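Local coordinates for Atu0111 protein (Agrobacterium tumefaciens, PDB 2FSQ) that is of unknown function but probably belongs to the 2H phosphoesterase-like proteins, whose active-site cleft is lined by two H-x-T motifs, at residues D13-A18 with V187-P192; P41-V46 with Q89-S94; S81-T86 with I181-I186; S123-L128 with A157-T162; T136-V141 with E204-L209. All blocks are in the same frame, centred on the assembly; numbering follows the deposited sequence. Where two conformers were deposited one is given.

Overall arrangement
From the N terminus, contact 1 opens first and closes a long loop, joining the segment ahead of strand 42-48 to the loop before helix 195-212; contacts 2, 3 and 4 are all nested inside it. Contact 2 pairs strand 42-48 with strand 84-92. Contact 3 crosses contact 2 along the chain and links strand 84-92, near the centre of the protein, to the sheet holding strand 179-182. Contact 4, nested inside contact 3, lays the 123-128 loop on helix 150-167. Contact 5 crosses contacts 1, 3 and 4 and seats helix 195-212 against strand 133-139. Contact 1 touches contact 5 where Ile15 packs on Pro140, and contact 3 where it meets Ile186.

Contact 1: residues D13-A18 with V187-P192; sequences DYISTA and VSWFEP
Ser16 and Phe190 form an isolated beta bridge between two loops, one ahead of strand 42-48 and one leading from strand 184-186 into helix 195-212. The bridge has two hydrogen bonds: Phe190 N donates to Ile15 O at 2.9 Å, and Phe190 O accepts from Thr17 N at 2.9 Å. Ser16 CA adds a C-H...O contact to that same carbonyl oxygen. Beside the bridge, Ile15 lies alongside Phe190 and sets CD1 over one face of its ring, a CH-pi contact 3.6 Å from the centroid and 18° off the normal. CG1 of Ile15 sits between its backbone N and carbonyl carbon (chi1 68°), and the chain then extends to bring CD1 over the phenyl group. Trp189 covers the neighbouring backbone, its ring edge directed at Ile15 O and its CB 3.7 Å from Thr17 CG2. The Tyr14 ring meets the indole obliquely, the planes at 86°. Farther out, His20 stacks on Trp189, whose NE1 bonds to Gln22 O and so fixes the indole's rotation, while Trp198 meets Phe190 edge-to-face. Ser16 shapes its own loop by an ST turn, in which OG accepts from Ala18 N at 3.2 Å.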
# COMPACT_ATOMS: atom_id res chain seq x y z
N ASP A 13 -2.71 -13.69 13.04
CA ASP A 13 -3.26 -13.51 14.38
C ASP A 13 -3.30 -12.04 14.83
O ASP A 13 -3.98 -11.72 15.80
CB ASP A 13 -2.44 -14.32 15.40
CG ASP A 13 -3.27 -14.77 16.59
OD1 ASP A 13 -4.11 -15.68 16.41
OD2 ASP A 13 -3.09 -14.21 17.69
N TYR A 14 -2.58 -11.16 14.15
CA TYR A 14 -2.63 -9.72 14.46
C TYR A 14 -4.07 -9.16 14.44
O TYR A 14 -4.44 -8.26 15.22
CB TYR A 14 -1.74 -8.92 13.50
CG TYR A 14 -1.96 -7.43 13.65
CD1 TYR A 14 -1.42 -6.73 14.73
CD2 TYR A 14 -2.74 -6.72 12.73
CE1 TYR A 14 -1.65 -5.36 14.89
CE2 TYR A 14 -2.97 -5.35 12.87
CZ TYR A 14 -2.42 -4.68 13.95
OH TYR A 14 -2.64 -3.33 14.09
N ILE A 15 -4.88 -9.68 13.53
CA ILE A 15 -6.21 -9.11 13.30
C ILE A 15 -7.31 -9.72 14.19
O ILE A 15 -8.49 -9.40 14.04
CB ILE A 15 -6.60 -9.20 11.82
CG1 ILE A 15 -6.81 -10.67 11.42
CG2 ILE A 15 -5.55 -8.47 10.97
CD1 ILE A 15 -7.53 -10.85 10.11
N SER A 16 -6.91 -10.59 15.10
CA SER A 16 -7.83 -11.19 16.04
C SER A 16 -8.38 -10.17 17.02
O SER A 16 -7.66 -9.26 17.45
CB SER A 16 -7.12 -12.30 16.81
OG SER A 16 -8.01 -12.86 17.76
N THR A 17 -9.65 -10.35 17.39
CA THR A 17 -10.29 -9.52 18.41
C THR A 17 -9.49 -9.55 19.71
O THR A 17 -9.41 -8.56 20.43
CB THR A 17 -11.75 -9.98 18.70
OG1 THR A 17 -11.79 -11.39 18.95
CG2 THR A 17 -12.68 -9.67 17.52
N ALA A 18 -8.86 -10.69 19.98
CA ALA A 18 -8.05 -10.87 21.20
C ALA A 18 -6.80 -9.99 21.27
O ALA A 18 -6.20 -9.87 22.34
CB ALA A 18 -7.67 -12.35 21.33
N VAL A 187 -12.01 -3.49 8.80
CA VAL A 187 -13.03 -2.62 9.38
C VAL A 187 -13.38 -3.02 10.81
O VAL A 187 -13.57 -2.15 11.68
CB VAL A 187 -14.30 -2.61 8.51
CG1 VAL A 187 -15.34 -1.63 9.07
CG2 VAL A 187 -13.94 -2.26 7.08
N SER A 188 -13.46 -4.33 11.06
CA SER A 188 -13.67 -4.87 12.41
C SER A 188 -12.82 -6.11 12.58
O SER A 188 -12.62 -6.85 11.62
CB SER A 188 -15.14 -5.18 12.70
OG SER A 188 -15.70 -6.11 11.78
N TRP A 189 -12.30 -6.31 13.79
CA TRP A 189 -11.38 -7.41 14.05
C TRP A 189 -12.08 -8.76 13.89
O TRP A 189 -13.29 -8.87 14.07
CB TRP A 189 -10.73 -7.26 15.44
CG TRP A 189 -10.03 -5.93 15.65
CD1 TRP A 189 -10.35 -4.98 16.58
CD2 TRP A 189 -8.92 -5.41 14.91
NE1 TRP A 189 -9.51 -3.90 16.47
CE2 TRP A 189 -8.61 -4.13 15.47
CE3 TRP A 189 -8.13 -5.90 13.87
CZ2 TRP A 189 -7.57 -3.34 14.98
CZ3 TRP A 189 -7.09 -5.10 13.38
CH2 TRP A 189 -6.81 -3.84 13.95
N PHE A 190 -11.30 -9.78 13.52
CA PHE A 190 -11.85 -11.11 13.25
C PHE A 190 -11.95 -11.93 14.53
O PHE A 190 -11.03 -11.93 15.34
CB PHE A 190 -10.93 -11.89 12.29
CG PHE A 190 -11.03 -11.48 10.84
CD1 PHE A 190 -11.49 -10.22 10.45
CD2 PHE A 190 -10.59 -12.36 9.85
CE1 PHE A 190 -11.54 -9.87 9.10
CE2 PHE A 190 -10.64 -12.03 8.52
CZ PHE A 190 -11.11 -10.77 8.13
N GLU A 191 -13.07 -12.64 14.69
CA GLU A 191 -13.19 -13.62 15.76
C GLU A 191 -12.15 -14.72 15.54
O GLU A 191 -11.92 -15.13 14.40
CB GLU A 191 -14.60 -14.22 15.82
CG GLU A 191 -15.70 -13.22 16.23
CD GLU A 191 -15.62 -12.78 17.69
OE1 GLU A 191 -14.90 -13.40 18.50
OE2 GLU A 191 -16.31 -11.79 18.05
N PRO A 192 -11.51 -15.19 16.63
CA PRO A 192 -10.45 -16.20 16.43
C PRO A 192 -10.88 -17.51 15.75
O PRO A 192 -10.05 -18.16 15.09
CB PRO A 192 -9.94 -16.48 17.86
CG PRO A 192 -10.93 -15.88 18.76
CD PRO A 192 -11.66 -14.81 18.04

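Contact 2: residues P41-V46 with Q89-S94; sequences PGNTVV and QGVIES
Gly42 and Ile92 are an antiparallel non-hydrogen-bonded pair, their CA atoms 4.0 Å apart, where strand 42-46 meets the weakly bonded end of its neighbour in the sheet. Two backbone hydrogen bonds flank them: Glu93 N to Pro41 O at 2.8 Å and Asn43 N to Val91 O at 2.9 Å. The return bond of a regular pairing is taken by a side chain. Val91 N donates to Asn43 OD1 at 3.0 Å, approaching from above the carbonyl plane, 41° out of it. A chi1 of 55° folds the Asn43 amide back over the gap between the strands. The ND2 end is held by Thr115 of helix 111-121. Asn43 O turns instead to a water at 2.9 Å. In the packing, Val91 CG2 lies obliquely on the Asn43 amide and CG1 of Ile92 rests on Pro41 O; the apolar pair is Pro41 CD alongside Glu93 CB at 3.7 Å, and the Glu93 carboxylate forms a salt bridge with Arg96. With one amide bonded at both ends, Asn43 ties the weakly bonded strand to the helix, and a buried peptide N-H keeps a partner where the strand pairing lapses.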
# COMPACT_ATOMS: atom_id res chain seq x y z
N PRO A 41 -7.50 13.43 1.67
CA PRO A 41 -6.61 13.72 0.54
C PRO A 41 -5.14 13.75 0.88
O PRO A 41 -4.75 14.11 1.98
CB PRO A 41 -7.06 15.10 0.05
CG PRO A 41 -8.35 15.38 0.76
CD PRO A 41 -8.37 14.57 2.01
N GLY A 42 -4.32 13.40 -0.10
CA GLY A 42 -2.89 13.40 0.09
C GLY A 42 -2.17 13.22 -1.23
O GLY A 42 -2.77 13.33 -2.31
N ASN A 43 -0.88 12.91 -1.13
CA ASN A 43 -0.09 12.59 -2.29
C ASN A 43 0.91 11.49 -1.91
O ASN A 43 1.03 11.14 -0.73
CB ASN A 43 0.57 13.84 -2.89
CG ASN A 43 1.40 14.62 -1.89
OD1 ASN A 43 2.22 14.06 -1.16
ND2 ASN A 43 1.24 15.94 -1.89
N THR A 44 1.56 10.89 -2.91
CA THR A 44 2.31 9.66 -2.67
C THR A 44 3.07 9.27 -3.92
O THR A 44 2.74 9.75 -5.01
CB THR A 44 1.35 8.52 -2.26
OG1 THR A 44 2.09 7.34 -1.95
CG2 THR A 44 0.36 8.20 -3.36
N VAL A 45 4.08 8.41 -3.77
CA VAL A 45 4.72 7.79 -4.92
C VAL A 45 4.36 6.30 -4.91
O VAL A 45 4.64 5.58 -3.95
CB VAL A 45 6.25 7.93 -4.90
CG1 VAL A 45 6.83 7.28 -6.18
CG2 VAL A 45 6.64 9.40 -4.82
N VAL A 46 3.73 5.85 -6.01
CA VAL A 46 3.30 4.46 -6.08
C VAL A 46 3.57 3.86 -7.44
O VAL A 46 3.76 4.60 -8.41
CB VAL A 46 1.76 4.31 -5.79
CG1 VAL A 46 1.36 5.07 -4.56
CG2 VAL A 46 0.90 4.73 -6.98
N GLN A 89 5.59 7.08 0.80
CA GLN A 89 4.39 7.84 1.17
C GLN A 89 4.67 9.32 1.10
O GLN A 89 5.67 9.79 1.64
CB GLN A 89 3.97 7.55 2.61
CG GLN A 89 3.37 6.19 2.85
CD GLN A 89 2.75 6.09 4.25
OE1 GLN A 89 2.47 7.10 4.89
NE2 GLN A 89 2.55 4.86 4.72
N GLY A 90 3.73 10.07 0.52
CA GLY A 90 3.76 11.53 0.57
C GLY A 90 3.00 11.99 1.81
O GLY A 90 2.89 11.28 2.80
N VAL A 91 2.43 13.19 1.74
CA VAL A 91 1.68 13.72 2.89
C VAL A 91 0.21 13.34 2.80
O VAL A 91 -0.28 12.93 1.74
CB VAL A 91 1.81 15.26 3.04
CG1 VAL A 91 3.27 15.64 3.26
CG2 VAL A 91 1.23 15.98 1.82
N ILE A 92 -0.49 13.47 3.91
CA ILE A 92 -1.93 13.18 3.94
C ILE A 92 -2.63 14.07 4.95
O ILE A 92 -2.07 14.42 6.00
CB ILE A 92 -2.20 11.64 4.16
CG1 ILE A 92 -3.63 11.26 3.76
CG2 ILE A 92 -1.86 11.21 5.60
CD1 ILE A 92 -3.89 9.73 3.76
N GLU A 93 -3.88 14.43 4.64
CA GLU A 93 -4.66 15.37 5.43
C GLU A 93 -4.79 14.97 6.90
O GLU A 93 -4.84 15.83 7.80
CB GLU A 93 -6.05 15.48 4.80
CG GLU A 93 -7.04 16.33 5.59
CD GLU A 93 -6.62 17.79 5.69
OE1 GLU A 93 -6.08 18.32 4.71
OE2 GLU A 93 -6.85 18.39 6.76
N SER A 94 -4.86 13.65 7.12
CA SER A 94 -5.06 13.06 8.42
C SER A 94 -3.81 12.95 9.28
O SER A 94 -3.89 12.46 10.41
CB SER A 94 -5.67 11.66 8.26
OG SER A 94 -4.91 10.91 7.31
O HOH W 1 0.25 9.49 1.56

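Contact 3: residues S81-T86 with I181-I186; sequences SSLHMT and ITLSYI. With ACY (acetic acid), chain B.
His84 and Thr182 are joined through two waters, which stand where backbone bonds would run if their strands paired directly. One water accepts from His84 N at 3.1 Å and donates to Thr182 O at 2.7 Å. The other lies 2.7 Å from His84 O and 2.8 Å from Thr182 N, and it also bonds to an acetic acid molecule, probably from the crystallisation liquor. Two threonines hold that molecule, one from each strand: Thr86 OG1 donates to its OXT at 2.9 Å, Thr182 OG1 to its O at 2.9 Å. The His84 ring has Thr86 OG1 at its edge and in its plane, while the second water lies over one face. Away from the waters, aliphatic side chains pack on backbone and on each other. Ile181 CG1 lies against His84 O. Leu83 CD2 is 3.3 Å from Thr182 O. The same Leu83 CD2 crosses Leu183 CD2 at 3.7 Å, both leucines also touching Ile59 of helix 54-67. The strands' outer edges bond elsewhere, Met85, present as selenomethionine, with Cys47 and Ile181 with Met143. His84-Met85-Thr86 reads H-x-T, and Thr182 ends a second such sequence. A facing pair of these motifs across a central cleft is the hallmark of the 2H phosphoesterases; consistent with such a fold, the acetic acid molecule probably marks the active-site pocket.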
# COMPACT_ATOMS: atom_id res chain seq x y z
N SER A 81 -8.86 -1.03 -10.03
CA SER A 81 -8.06 -0.05 -10.77
C SER A 81 -7.14 0.80 -9.86
O SER A 81 -6.31 1.54 -10.38
CB SER A 81 -8.92 0.89 -11.61
OG SER A 81 -9.78 1.66 -10.77
N SER A 82 -7.34 0.71 -8.54
CA SER A 82 -6.51 1.44 -7.57
C SER A 82 -5.31 0.66 -7.09
O SER A 82 -4.50 1.21 -6.36
CB SER A 82 -7.31 1.85 -6.34
OG SER A 82 -7.56 0.72 -5.50
N LEU A 83 -5.21 -0.62 -7.44
CA LEU A 83 -4.17 -1.46 -6.86
C LEU A 83 -2.78 -0.94 -7.19
O LEU A 83 -2.47 -0.58 -8.33
CB LEU A 83 -4.32 -2.91 -7.32
CG LEU A 83 -5.58 -3.63 -6.82
CD1 LEU A 83 -5.76 -5.02 -7.46
CD2 LEU A 83 -5.66 -3.72 -5.28
N HIS A 84 -1.93 -0.89 -6.16
CA HIS A 84 -0.61 -0.32 -6.33
C HIS A 84 0.29 -0.77 -5.20
O HIS A 84 -0.19 -1.18 -4.14
CB HIS A 84 -0.68 1.22 -6.25
CG HIS A 84 -1.28 1.73 -4.97
ND1 HIS A 84 -0.54 2.18 -3.89
CD2 HIS A 84 -2.57 1.85 -4.61
CE1 HIS A 84 -1.36 2.54 -2.92
NE2 HIS A 84 -2.60 2.35 -3.34
N MSE A 85 1.59 -0.70 -5.45
CA MSE A 85 2.56 -0.81 -4.37
C MSE A 85 3.09 0.59 -4.10
O MSE A 85 3.69 1.21 -4.98
CB MSE A 85 3.74 -1.71 -4.77
CG MSE A 85 4.70 -1.87 -3.60
SE MSE A 85 6.34 -2.83 -4.15
CE MSE A 85 7.29 -1.30 -4.87
N THR A 86 2.93 1.09 -2.88
CA THR A 86 3.54 2.38 -2.52
C THR A 86 5.06 2.22 -2.47
O THR A 86 5.59 1.22 -1.97
CB THR A 86 2.98 2.85 -1.18
OG1 THR A 86 1.57 3.01 -1.33
CG2 THR A 86 3.60 4.19 -0.73
N ILE A 181 1.12 -4.67 -1.35
CA ILE A 181 -0.04 -4.19 -2.11
C ILE A 181 -1.28 -4.40 -1.24
O ILE A 181 -1.57 -5.50 -0.80
CB ILE A 181 -0.18 -4.94 -3.44
CG1 ILE A 181 0.97 -4.53 -4.36
CG2 ILE A 181 -1.53 -4.64 -4.08
CD1 ILE A 181 1.00 -5.21 -5.72
N THR A 182 -1.99 -3.31 -0.99
CA THR A 182 -3.20 -3.38 -0.19
C THR A 182 -4.35 -3.89 -1.06
O THR A 182 -4.62 -3.36 -2.13
CB THR A 182 -3.52 -1.98 0.34
OG1 THR A 182 -2.47 -1.60 1.24
CG2 THR A 182 -4.89 -1.95 1.07
N LEU A 183 -5.00 -4.95 -0.58
CA LEU A 183 -6.25 -5.40 -1.17
C LEU A 183 -7.44 -4.89 -0.36
O LEU A 183 -8.52 -4.68 -0.91
CB LEU A 183 -6.30 -6.94 -1.25
CG LEU A 183 -5.27 -7.58 -2.19
CD1 LEU A 183 -5.45 -9.08 -2.16
CD2 LEU A 183 -5.40 -7.05 -3.61
N SER A 184 -7.26 -4.70 0.95
CA SER A 184 -8.38 -4.29 1.80
C SER A 184 -7.88 -3.63 3.06
O SER A 184 -6.69 -3.72 3.40
CB SER A 184 -9.26 -5.49 2.18
OG SER A 184 -8.67 -6.26 3.20
N TYR A 185 -8.81 -3.01 3.78
CA TYR A 185 -8.57 -2.54 5.13
C TYR A 185 -9.45 -3.32 6.09
O TYR A 185 -10.61 -3.61 5.78
CB TYR A 185 -8.91 -1.06 5.24
CG TYR A 185 -7.87 -0.18 4.61
CD1 TYR A 185 -6.86 0.40 5.38
CD2 TYR A 185 -7.86 0.05 3.23
CE1 TYR A 185 -5.88 1.17 4.81
CE2 TYR A 185 -6.87 0.85 2.65
CZ TYR A 185 -5.88 1.39 3.45
OH TYR A 185 -4.92 2.18 2.89
N ILE A 186 -8.93 -3.61 7.27
CA ILE A 186 -9.73 -4.25 8.32
C ILE A 186 -10.70 -3.21 8.89
O ILE A 186 -10.28 -2.16 9.40
CB ILE A 186 -8.86 -4.78 9.46
CG1 ILE A 186 -7.71 -5.63 8.92
CG2 ILE A 186 -9.72 -5.51 10.50
CD1 ILE A 186 -8.14 -6.92 8.33
C ACY B . -0.64 1.31 1.31
O ACY B . -1.51 0.99 0.45
OXT ACY B . 0.45 1.86 1.03
CH3 ACY B . -0.90 0.96 2.75
O HOH W 2 -3.43 -1.32 -3.53
O HOH W 3 -1.35 -0.65 -1.77

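Contact 4: residues S123-L128 with A157-T162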
# COMPACT_ATOMS: atom_id res chain seq x y z
N SER A 123 10.95 17.56 -10.33
CA SER A 123 11.31 17.78 -11.73
C SER A 123 12.77 17.46 -12.03
O SER A 123 13.13 17.23 -13.19
CB SER A 123 10.99 19.23 -12.14
OG SER A 123 9.60 19.38 -12.33
N THR A 124 13.60 17.44 -11.00
CA THR A 124 15.01 17.06 -11.13
C THR A 124 15.37 15.70 -10.50
O THR A 124 16.55 15.42 -10.27
CB THR A 124 15.94 18.15 -10.54
OG1 THR A 124 15.64 18.34 -9.15
CG2 THR A 124 15.77 19.48 -11.29
N PHE A 125 14.36 14.88 -10.21
CA PHE A 125 14.61 13.52 -9.70
C PHE A 125 15.49 12.72 -10.66
O PHE A 125 15.21 12.70 -11.87
CB PHE A 125 13.30 12.78 -9.45
CG PHE A 125 13.44 11.60 -8.55
CD1 PHE A 125 13.56 11.78 -7.18
CD2 PHE A 125 13.46 10.31 -9.06
CE1 PHE A 125 13.71 10.71 -6.34
CE2 PHE A 125 13.60 9.22 -8.21
CZ PHE A 125 13.73 9.42 -6.85
N PRO A 126 16.55 12.06 -10.14
CA PRO A 126 17.49 11.39 -11.04
C PRO A 126 16.94 10.10 -11.63
O PRO A 126 16.01 9.51 -11.08
CB PRO A 126 18.68 11.09 -10.13
CG PRO A 126 18.07 10.91 -8.76
CD PRO A 126 16.95 11.93 -8.72
N THR A 127 17.52 9.68 -12.74
CA THR A 127 17.21 8.38 -13.32
C THR A 127 17.86 7.30 -12.46
O THR A 127 19.08 7.32 -12.25
CB THR A 127 17.75 8.32 -14.77
OG1 THR A 127 17.06 9.31 -15.54
CG2 THR A 127 17.51 6.93 -15.38
N LEU A 128 17.04 6.40 -11.94
CA LEU A 128 17.52 5.29 -11.13
C LEU A 128 17.16 3.97 -11.80
O LEU A 128 16.24 3.93 -12.61
CB LEU A 128 16.94 5.37 -9.71
CG LEU A 128 17.28 6.65 -8.94
CD1 LEU A 128 16.52 6.71 -7.64
CD2 LEU A 128 18.77 6.79 -8.68
N ALA A 157 15.67 0.44 -2.23
CA ALA A 157 16.08 1.24 -1.07
C ALA A 157 16.73 2.55 -1.54
O ALA A 157 16.58 3.59 -0.90
CB ALA A 157 17.05 0.47 -0.19
N LEU A 158 17.46 2.49 -2.66
CA LEU A 158 18.06 3.71 -3.22
C LEU A 158 16.98 4.68 -3.69
O LEU A 158 17.08 5.88 -3.45
CB LEU A 158 19.04 3.39 -4.36
CG LEU A 158 19.57 4.57 -5.17
CD1 LEU A 158 20.38 5.53 -4.29
CD2 LEU A 158 20.42 4.06 -6.32
N TRP A 159 15.95 4.18 -4.37
CA TRP A 159 14.82 5.03 -4.72
C TRP A 159 14.25 5.73 -3.48
O TRP A 159 14.01 6.93 -3.51
CB TRP A 159 13.71 4.20 -5.37
CG TRP A 159 13.91 3.89 -6.83
CD1 TRP A 159 14.68 2.89 -7.37
CD2 TRP A 159 13.29 4.55 -7.94
NE1 TRP A 159 14.57 2.90 -8.76
CE2 TRP A 159 13.73 3.91 -9.12
CE3 TRP A 159 12.41 5.64 -8.04
CZ2 TRP A 159 13.29 4.32 -10.39
CZ3 TRP A 159 11.98 6.04 -9.30
CH2 TRP A 159 12.45 5.39 -10.47
N ARG A 160 14.03 4.98 -2.41
CA ARG A 160 13.41 5.54 -1.21
C ARG A 160 14.31 6.54 -0.52
O ARG A 160 13.83 7.57 -0.07
CB ARG A 160 12.97 4.42 -0.26
CG ARG A 160 11.68 3.77 -0.73
CD ARG A 160 11.27 2.56 0.11
NE ARG A 160 11.35 2.85 1.54
CZ ARG A 160 10.41 3.50 2.23
NH1 ARG A 160 9.31 3.95 1.63
NH2 ARG A 160 10.60 3.74 3.53
N ASP A 161 15.60 6.25 -0.45
CA ASP A 161 16.52 7.20 0.17
C ASP A 161 16.53 8.50 -0.63
O ASP A 161 16.60 9.60 -0.08
CB ASP A 161 17.94 6.64 0.24
CG ASP A 161 18.11 5.58 1.31
OD1 ASP A 161 17.23 5.47 2.20
OD2 ASP A 161 19.14 4.85 1.26
N THR A 162 16.47 8.36 -1.96
CA THR A 162 16.48 9.54 -2.80
C THR A 162 15.17 10.31 -2.62
O THR A 162 15.18 11.54 -2.49
CB THR A 162 16.73 9.16 -4.29
OG1 THR A 162 17.90 8.33 -4.38
CG2 THR A 162 16.93 10.41 -5.17
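Leu158 begins the face of helix 150-167 on which the loop 123-128 lies, an apolar loop-on-helix contact near the surface. Its CD2 meets Leu128 CD2 at 4.0 Å, the two side chains passing at a slant. Next, Trp159 offers one face of its indole to Leu128: CB stands 3.8 Å from the centroid of the five-membered ring, 25° off the normal, a CH-pi contact. NE1 donates to Pro129 O, just beyond the loop segment, which helps fix the indole with its face against this leucine. At the far side of the same ring system, Trp159 CZ3 touches Phe125 CE2 at 3.7 Å, the planes inclined by 36°. Phe125 is further held by Phe163, stacked on it, and by Phe166, edge-to-face. One helical turn on, CG2 of Thr162, anti to the backbone N (chi1 -52° for OG1), meets both Phe125 CE1, at 3.4 Å, and Pro126 CG. Its OG1 turns back into the helix and donates to Leu158 O at 2.7 Å, on the opposite face of that carbonyl from Thr162 N.

Contact 5: residues T136-V141 with E204-L209; sequences TGLRPV and EELEKL
Leu138 and Leu206 form the centre of a helix-on-sheet layer in which helix 195-212 covers strand 133-139, an outermost strand of its three-stranded antiparallel sheet. The axes of the short strand and helix segments pass 8.0 Å apart, with their directions at 137°. Leu138 points at the helix and slides past Leu206 in the opposite sense, its CG 4.1 Å from Leu206 CB. Its branches then divide. CD1 presses on the helix backbone, 3.5 Å from Leu206 N and 3.8 Å from Glu205 CB, while CD2 turns to Leu209 CD2 at 4.2 Å. Leu206 replies with both methyls. Its CG lies anti to the backbone N (chi1 173°), which sends CD1 to 3.9 Å from Gly137 N and CD2 to 3.8 Å from Thr136 O. Those two strand residues form a classic beta bulge opposite Val144, and Gly137 brings only backbone to the meeting. Thr62 of helix 54-67 and Met143 of the adjoining strand also enclose both Leu138 and Leu209. The Glu205 carboxylate leads away, toward a long, weak ion pair with Arg65. The side chains that meet are aliphatic, packed on each other and on backbone atoms, with no hydrogen bond between the segments; the contact therefore depends on shape and exclusion of water, with little directional bonding.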
# COMPACT_ATOMS: atom_id res chain seq x y z
N THR A 136 5.84 -12.34 -1.22
CA THR A 136 6.41 -13.27 -0.24
C THR A 136 5.42 -13.70 0.83
O THR A 136 5.67 -14.68 1.53
CB THR A 136 7.63 -12.66 0.44
OG1 THR A 136 7.25 -11.42 1.04
CG2 THR A 136 8.71 -12.37 -0.59
N GLY A 137 4.29 -13.00 0.96
CA GLY A 137 3.30 -13.37 1.98
C GLY A 137 1.95 -12.83 1.61
O GLY A 137 1.86 -11.89 0.81
N LEU A 138 0.91 -13.40 2.21
CA LEU A 138 -0.47 -12.93 2.05
C LEU A 138 -1.12 -12.83 3.40
O LEU A 138 -0.91 -13.67 4.27
CB LEU A 138 -1.30 -13.90 1.20
CG LEU A 138 -1.32 -13.92 -0.31
CD1 LEU A 138 -2.45 -14.84 -0.78
CD2 LEU A 138 -1.51 -12.53 -0.85
N ARG A 139 -1.96 -11.82 3.55
CA ARG A 139 -2.74 -11.64 4.78
C ARG A 139 -4.05 -11.01 4.35
O ARG A 139 -4.19 -10.59 3.21
CB ARG A 139 -1.95 -10.75 5.73
CG ARG A 139 -1.59 -9.43 5.07
CD ARG A 139 -0.56 -8.64 5.82
NE ARG A 139 -0.16 -7.50 5.01
CZ ARG A 139 0.84 -6.68 5.31
NH1 ARG A 139 1.55 -6.87 6.42
NH2 ARG A 139 1.12 -5.66 4.51
N PRO A 140 -5.05 -10.96 5.24
CA PRO A 140 -6.34 -10.39 4.79
C PRO A 140 -6.28 -9.00 4.17
O PRO A 140 -7.09 -8.70 3.29
CB PRO A 140 -7.18 -10.38 6.07
CG PRO A 140 -6.64 -11.55 6.83
CD PRO A 140 -5.14 -11.46 6.63
N VAL A 141 -5.32 -8.17 4.59
CA VAL A 141 -5.21 -6.84 3.98
C VAL A 141 -4.47 -6.81 2.64
O VAL A 141 -4.46 -5.77 1.97
CB VAL A 141 -4.59 -5.78 4.94
CG1 VAL A 141 -5.52 -5.53 6.12
CG2 VAL A 141 -3.21 -6.17 5.42
N GLU A 204 -2.77 -21.47 0.54
CA GLU A 204 -3.06 -22.04 -0.78
C GLU A 204 -2.96 -20.93 -1.84
O GLU A 204 -2.35 -21.12 -2.90
CB GLU A 204 -4.44 -22.70 -0.77
CG GLU A 204 -4.86 -23.37 -2.08
CD GLU A 204 -6.13 -24.16 -1.94
OE1 GLU A 204 -6.06 -25.29 -1.41
OE2 GLU A 204 -7.19 -23.67 -2.39
N GLU A 205 -3.53 -19.76 -1.55
CA GLU A 205 -3.55 -18.66 -2.53
C GLU A 205 -2.19 -18.02 -2.74
O GLU A 205 -1.89 -17.58 -3.84
CB GLU A 205 -4.59 -17.59 -2.18
CG GLU A 205 -6.03 -18.11 -2.22
CD GLU A 205 -6.46 -18.69 -3.57
OE1 GLU A 205 -6.16 -18.07 -4.62
OE2 GLU A 205 -7.13 -19.75 -3.56
N LEU A 206 -1.37 -17.99 -1.69
CA LEU A 206 0.00 -17.48 -1.82
C LEU A 206 0.78 -18.31 -2.82
O LEU A 206 1.44 -17.76 -3.71
CB LEU A 206 0.73 -17.42 -0.49
CG LEU A 206 2.23 -17.07 -0.58
CD1 LEU A 206 2.46 -15.67 -1.17
CD2 LEU A 206 2.90 -17.22 0.79
N GLU A 207 0.70 -19.63 -2.70
CA GLU A 207 1.47 -20.48 -3.61
C GLU A 207 0.93 -20.39 -5.05
O GLU A 207 1.72 -20.39 -6.00
CB GLU A 207 1.63 -21.92 -3.10
CG GLU A 207 0.36 -22.72 -2.85
CD GLU A 207 0.61 -24.23 -2.75
OE1 GLU A 207 1.78 -24.67 -2.90
OE2 GLU A 207 -0.37 -24.99 -2.53
N LYS A 208 -0.39 -20.27 -5.19
CA LYS A 208 -1.01 -20.10 -6.51
C LYS A 208 -0.59 -18.77 -7.14
O LYS A 208 -0.27 -18.72 -8.34
CB LYS A 208 -2.54 -20.21 -6.40
CG LYS A 208 -3.30 -20.06 -7.72
CD LYS A 208 -4.80 -20.13 -7.50
CE LYS A 208 -5.53 -19.93 -8.81
NZ LYS A 208 -7.00 -20.05 -8.67
N LEU A 209 -0.56 -17.71 -6.34
CA LEU A 209 -0.18 -16.40 -6.82
C LEU A 209 1.30 -16.34 -7.23
O LEU A 209 1.63 -15.75 -8.27
CB LEU A 209 -0.49 -15.34 -5.75
CG LEU A 209 -0.16 -13.90 -6.09
CD1 LEU A 209 -0.91 -13.42 -7.32
CD2 LEU A 209 -0.50 -13.02 -4.91